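Local coordinates for protein ethanolamine kinase Pv091845 (Plasmodium vivax, PDB 2QG7) that probably phosphorylates ethanolamine, the first step in making phosphatidylethanolamine, as a malarial member of the choline/ethanolamine kinase family, at residues I148-I157 with I350-M358. Residues are numbered along the deposited sequence; the frame is centred on the assembly and turned at random.
Sequences IINREREKKI and IDFEYSCPM
Arg153 sends its guanidinium into the loop at 353-355 and shows how a helix side chain can meet a turn of backbone through its carbonyls. Arg153 NH2 donates a weak but nearly straight hydrogen bond (167°) to Glu353 O, in the guanidinium plane; Ser355 O is closer to Arg153 NH2, 3.1 Å, but poorly angled. With CG anti to the backbone N (chi1 -172°), bends at chi2 and chi3 turn the Arg153 guanidinium so that an edge meets Glu353 O while Cys356 CB lies over one face. Nearby, Glu154 and Glu353 run side by side in the same direction, Glu154 OE1 lying 3.5 Å from Glu353 CA. Ile149 CD1 presses on the Glu353 carboxylate, 3.4 Å from Glu353 OE2, and Ile157 CG2 rests on Ser355 CB at 3.7 Å. One water donates to both Glu154 O and Phe352 O, stitching helix to loop.

On the same helix, Arg151 NH2 bridges to Glu154 OE2 (3.1 Å) on its syn side, 25° out of the carboxylate plane. In the second shell, Arg178 takes Glu154 OE1, Gln226 accepts from Arg153 NE, and Ser355 OG bonds to His294 O. The contact thus joins the start of helix 151-163 to the loop entering strand 356-359, within a protein-kinase-like fold. Glu154 OE1 and Glu353 OE2 stay 5.0 Å apart; Arg151 NH2, 4.3 Å from Glu353 OE2 and beyond a salt bridge, probably offsets their negative charge together with Arg178.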
loop_
_atom_site.group_PDB
_atom_site.type_symbol
_atom_site.label_atom_id
_atom_site.label_comp_id
_atom_site.label_asym_id
_atom_site.label_seq_id
_atom_site.Cartn_x
_atom_site.Cartn_y
_atom_site.Cartn_z
ATOM N N ILE D 148 8.034 -19.581 -11.983
ATOM C CA ILE D 148 8.730 -18.304 -11.949
ATOM C C ILE D 148 10.241 -18.432 -12.188
ATOM O O ILE D 148 10.882 -17.467 -12.640
ATOM C CB ILE D 148 8.453 -17.567 -10.630
ATOM C CG1 ILE D 148 8.747 -18.481 -9.427
ATOM C CG2 ILE D 148 6.999 -17.084 -10.611
ATOM C CD1 ILE D 148 9.396 -17.743 -8.244
ATOM N N ILE D 149 10.786 -19.621 -11.885
ATOM C CA ILE D 149 12.231 -19.917 -12.005
ATOM C C ILE D 149 12.522 -21.121 -12.920
ATOM O O ILE D 149 11.878 -22.164 -12.826
ATOM C CB ILE D 149 12.913 -20.088 -10.609
ATOM C CG1 ILE D 149 12.789 -18.784 -9.785
ATOM C CG2 ILE D 149 14.373 -20.564 -10.773
ATOM C CD1 ILE D 149 13.040 -18.904 -8.288
ATOM N N ASN D 150 13.479 -20.950 -13.821
ATOM C CA ASN D 150 13.969 -22.039 -14.662
ATOM C C ASN D 150 15.312 -22.533 -14.099
ATOM O O ASN D 150 16.349 -21.874 -14.268
ATOM C CB ASN D 150 14.126 -21.535 -16.099
ATOM C CG ASN D 150 14.171 -22.647 -17.119
ATOM O OD1 ASN D 150 14.749 -23.726 -16.863
ATOM N ND2 ASN D 150 13.579 -22.372 -18.318
ATOM N N ARG D 151 15.268 -23.679 -13.418
ATOM C CA ARG D 151 16.395 -24.204 -12.631
ATOM C C ARG D 151 17.579 -24.627 -13.481
ATOM O O ARG D 151 18.725 -24.502 -13.051
ATOM C CB ARG D 151 15.943 -25.387 -11.765
ATOM C CG ARG D 151 14.850 -25.049 -10.739
ATOM C CD ARG D 151 15.390 -24.204 -9.582
ATOM N NE ARG D 151 14.327 -23.723 -8.691
ATOM C CZ ARG D 151 14.463 -22.712 -7.827
ATOM N NH1 ARG D 151 13.428 -22.351 -7.062
ATOM N NH2 ARG D 151 15.629 -22.051 -7.727
ATOM N N GLU D 152 17.282 -25.131 -14.680
ATOM C CA GLU D 152 18.279 -25.583 -15.645
ATOM C C GLU D 152 19.023 -24.404 -16.262
ATOM O O GLU D 152 20.222 -24.472 -16.522
ATOM C CB GLU D 152 17.622 -26.428 -16.744
ATOM C CG GLU D 152 16.828 -27.647 -16.232
ATOM C CD GLU D 152 15.306 -27.375 -16.131
ATOM O OE1 GLU D 152 14.730 -26.716 -17.041
ATOM O OE2 GLU D 152 14.669 -27.842 -15.146
ATOM N N ARG D 153 18.295 -23.316 -16.483
ATOM C CA ARG D 153 18.884 -22.050 -16.909
ATOM C C ARG D 153 19.647 -21.356 -15.753
ATOM O O ARG D 153 20.715 -20.769 -15.973
ATOM C CB ARG D 153 17.788 -21.167 -17.516
ATOM C CG ARG D 153 18.247 -19.889 -18.197
ATOM C CD ARG D 153 18.278 -18.751 -17.187
ATOM N NE ARG D 153 16.929 -18.284 -16.825
ATOM C CZ ARG D 153 16.604 -17.819 -15.610
ATOM N NH1 ARG D 153 15.356 -17.394 -15.400
ATOM N NH2 ARG D 153 17.527 -17.795 -14.594
ATOM N N GLU D 154 19.119 -21.444 -14.531
ATOM C CA GLU D 154 19.790 -20.867 -13.374
ATOM C C GLU D 154 21.145 -21.525 -13.104
ATOM O O GLU D 154 22.080 -20.879 -12.624
ATOM C CB GLU D 154 18.908 -20.948 -12.130
ATOM C CG GLU D 154 19.373 -20.000 -11.046
ATOM C CD GLU D 154 18.954 -20.397 -9.642
ATOM O OE1 GLU D 154 19.472 -19.746 -8.689
ATOM O OE2 GLU D 154 18.122 -21.335 -9.472
ATOM N N LYS D 155 21.219 -22.820 -13.435
ATOM C CA LYS D 155 22.381 -23.673 -13.215
ATOM C C LYS D 155 23.536 -23.292 -14.149
ATOM O O LYS D 155 24.700 -23.204 -13.720
ATOM C CB LYS D 155 21.978 -25.139 -13.399
ATOM C CG LYS D 155 22.942 -26.138 -12.769
ATOM C CD LYS D 155 22.422 -27.565 -12.795
ATOM C CE LYS D 155 22.643 -28.180 -14.173
ATOM N NZ LYS D 155 22.193 -29.616 -14.271
ATOM N N LYS D 156 23.196 -23.039 -15.408
ATOM C CA LYS D 156 24.149 -22.598 -16.417
ATOM C C LYS D 156 24.748 -21.220 -16.126
ATOM O O LYS D 156 25.982 -21.048 -16.202
ATOM C CB LYS D 156 23.483 -22.603 -17.782
ATOM C CG LYS D 156 23.096 -23.987 -18.274
ATOM C CD LYS D 156 22.548 -23.956 -19.717
ATOM C CE LYS D 156 22.069 -25.333 -20.155
ATOM N NZ LYS D 156 23.235 -26.255 -20.328
ATOM N N ILE D 157 23.870 -20.258 -15.805
ATOM C CA ILE D 157 24.244 -18.905 -15.401
ATOM C C ILE D 157 25.188 -18.909 -14.199
ATOM O O ILE D 157 26.163 -18.149 -14.163
ATOM C CB ILE D 157 22.956 -18.032 -15.077
ATOM C CG1 ILE D 157 22.036 -17.917 -16.291
ATOM C CG2 ILE D 157 23.317 -16.648 -14.547
ATOM C CD1 ILE D 157 22.585 -17.080 -17.408
ATOM N N ILE D 350 24.245 -11.482 -4.478
ATOM C CA ILE D 350 23.764 -12.853 -4.206
ATOM C C ILE D 350 22.413 -13.042 -4.871
ATOM O O ILE D 350 21.804 -12.097 -5.361
ATOM C CB ILE D 350 23.631 -13.188 -2.636
ATOM C CG1 ILE D 350 22.709 -12.187 -1.904
ATOM C CG2 ILE D 350 24.994 -13.301 -1.936
ATOM C CD1 ILE D 350 22.076 -12.737 -0.641
ATOM N N ASP D 351 21.954 -14.275 -4.887
ATOM C CA ASP D 351 20.646 -14.661 -5.388
ATOM C C ASP D 351 20.398 -14.340 -6.863
ATOM O O ASP D 351 19.676 -13.397 -7.227
ATOM C CB ASP D 351 19.546 -14.148 -4.456
ATOM C CG ASP D 351 18.361 -15.106 -4.375
ATOM O OD1 ASP D 351 18.203 -16.015 -5.268
ATOM O OD2 ASP D 351 17.561 -14.927 -3.412
ATOM N N PHE D 352 20.982 -15.168 -7.717
ATOM C CA PHE D 352 20.938 -14.982 -9.170
ATOM C C PHE D 352 19.889 -15.870 -9.811
ATOM O O PHE D 352 20.096 -16.372 -10.921
ATOM C CB PHE D 352 22.314 -15.323 -9.762
ATOM C CG PHE D 352 23.429 -14.460 -9.229
ATOM C CD1 PHE D 352 24.162 -14.859 -8.116
ATOM C CD2 PHE D 352 23.729 -13.251 -9.833
ATOM C CE1 PHE D 352 25.188 -14.041 -7.609
ATOM C CE2 PHE D 352 24.730 -12.444 -9.348
ATOM C CZ PHE D 352 25.459 -12.837 -8.225
ATOM N N GLU D 353 18.772 -16.070 -9.105
ATOM C CA GLU D 353 17.671 -16.902 -9.622
ATOM C C GLU D 353 16.917 -16.284 -10.791
ATOM O O GLU D 353 16.266 -17.000 -11.532
ATOM C CB GLU D 353 16.699 -17.343 -8.523
ATOM C CG GLU D 353 16.059 -16.238 -7.686
ATOM C CD GLU D 353 15.246 -16.810 -6.474
ATOM O OE1 GLU D 353 14.386 -16.075 -5.853
ATOM O OE2 GLU D 353 15.484 -18.013 -6.138
ATOM N N TYR D 354 17.013 -14.959 -10.952
ATOM C CA TYR D 354 16.358 -14.289 -12.075
ATOM C C TYR D 354 17.316 -13.896 -13.173
ATOM O O TYR D 354 16.881 -13.424 -14.214
ATOM C CB TYR D 354 15.522 -13.097 -11.613
ATOM C CG TYR D 354 14.456 -13.492 -10.628
ATOM C CD1 TYR D 354 14.658 -13.336 -9.258
ATOM C CD2 TYR D 354 13.258 -14.053 -11.060
ATOM C CE1 TYR D 354 13.694 -13.706 -8.357
ATOM C CE2 TYR D 354 12.294 -14.433 -10.165
ATOM C CZ TYR D 354 12.515 -14.253 -8.823
ATOM O OH TYR D 354 11.548 -14.642 -7.927
ATOM N N SER D 355 18.607 -14.117 -12.940
ATOM C CA SER D 355 19.675 -13.730 -13.870
ATOM C C SER D 355 19.568 -14.345 -15.238
ATOM O O SER D 355 19.460 -15.568 -15.396
ATOM C CB SER D 355 21.035 -14.021 -13.274
ATOM O OG SER D 355 21.200 -13.224 -12.123
ATOM N N CYS D 356 19.573 -13.467 -16.228
ATOM C CA CYS D 356 19.524 -13.872 -17.622
ATOM C C CYS D 356 19.863 -12.669 -18.464
ATOM O O CYS D 356 20.083 -11.568 -17.930
ATOM C CB CYS D 356 18.154 -14.436 -18.001
ATOM S SG CYS D 356 16.777 -13.340 -17.594
ATOM N N PRO D 357 20.027 -12.888 -19.770
ATOM C CA PRO D 357 20.366 -11.784 -20.676
ATOM C C PRO D 357 19.211 -10.814 -20.915
ATOM O O PRO D 357 18.197 -11.188 -21.436
ATOM C CB PRO D 357 20.787 -12.511 -21.955
ATOM C CG PRO D 357 20.999 -13.983 -21.534
ATOM C CD PRO D 357 20.043 -14.199 -20.454
ATOM N N MET D 358 19.376 -9.566 -20.512
ATOM C CA MET D 358 18.359 -8.549 -20.737
ATOM C C MET D 358 19.079 -7.266 -21.081
ATOM O O MET D 358 20.291 -7.200 -20.937
ATOM C CB MET D 358 17.556 -8.318 -19.444
ATOM C CG MET D 358 16.631 -9.434 -19.051
ATOM S SD MET D 358 15.527 -9.037 -17.671
ATOM C CE MET D 358 14.665 -10.607 -17.540
HETATM O O HOH W 1 22.348 -18.088 -11.622
#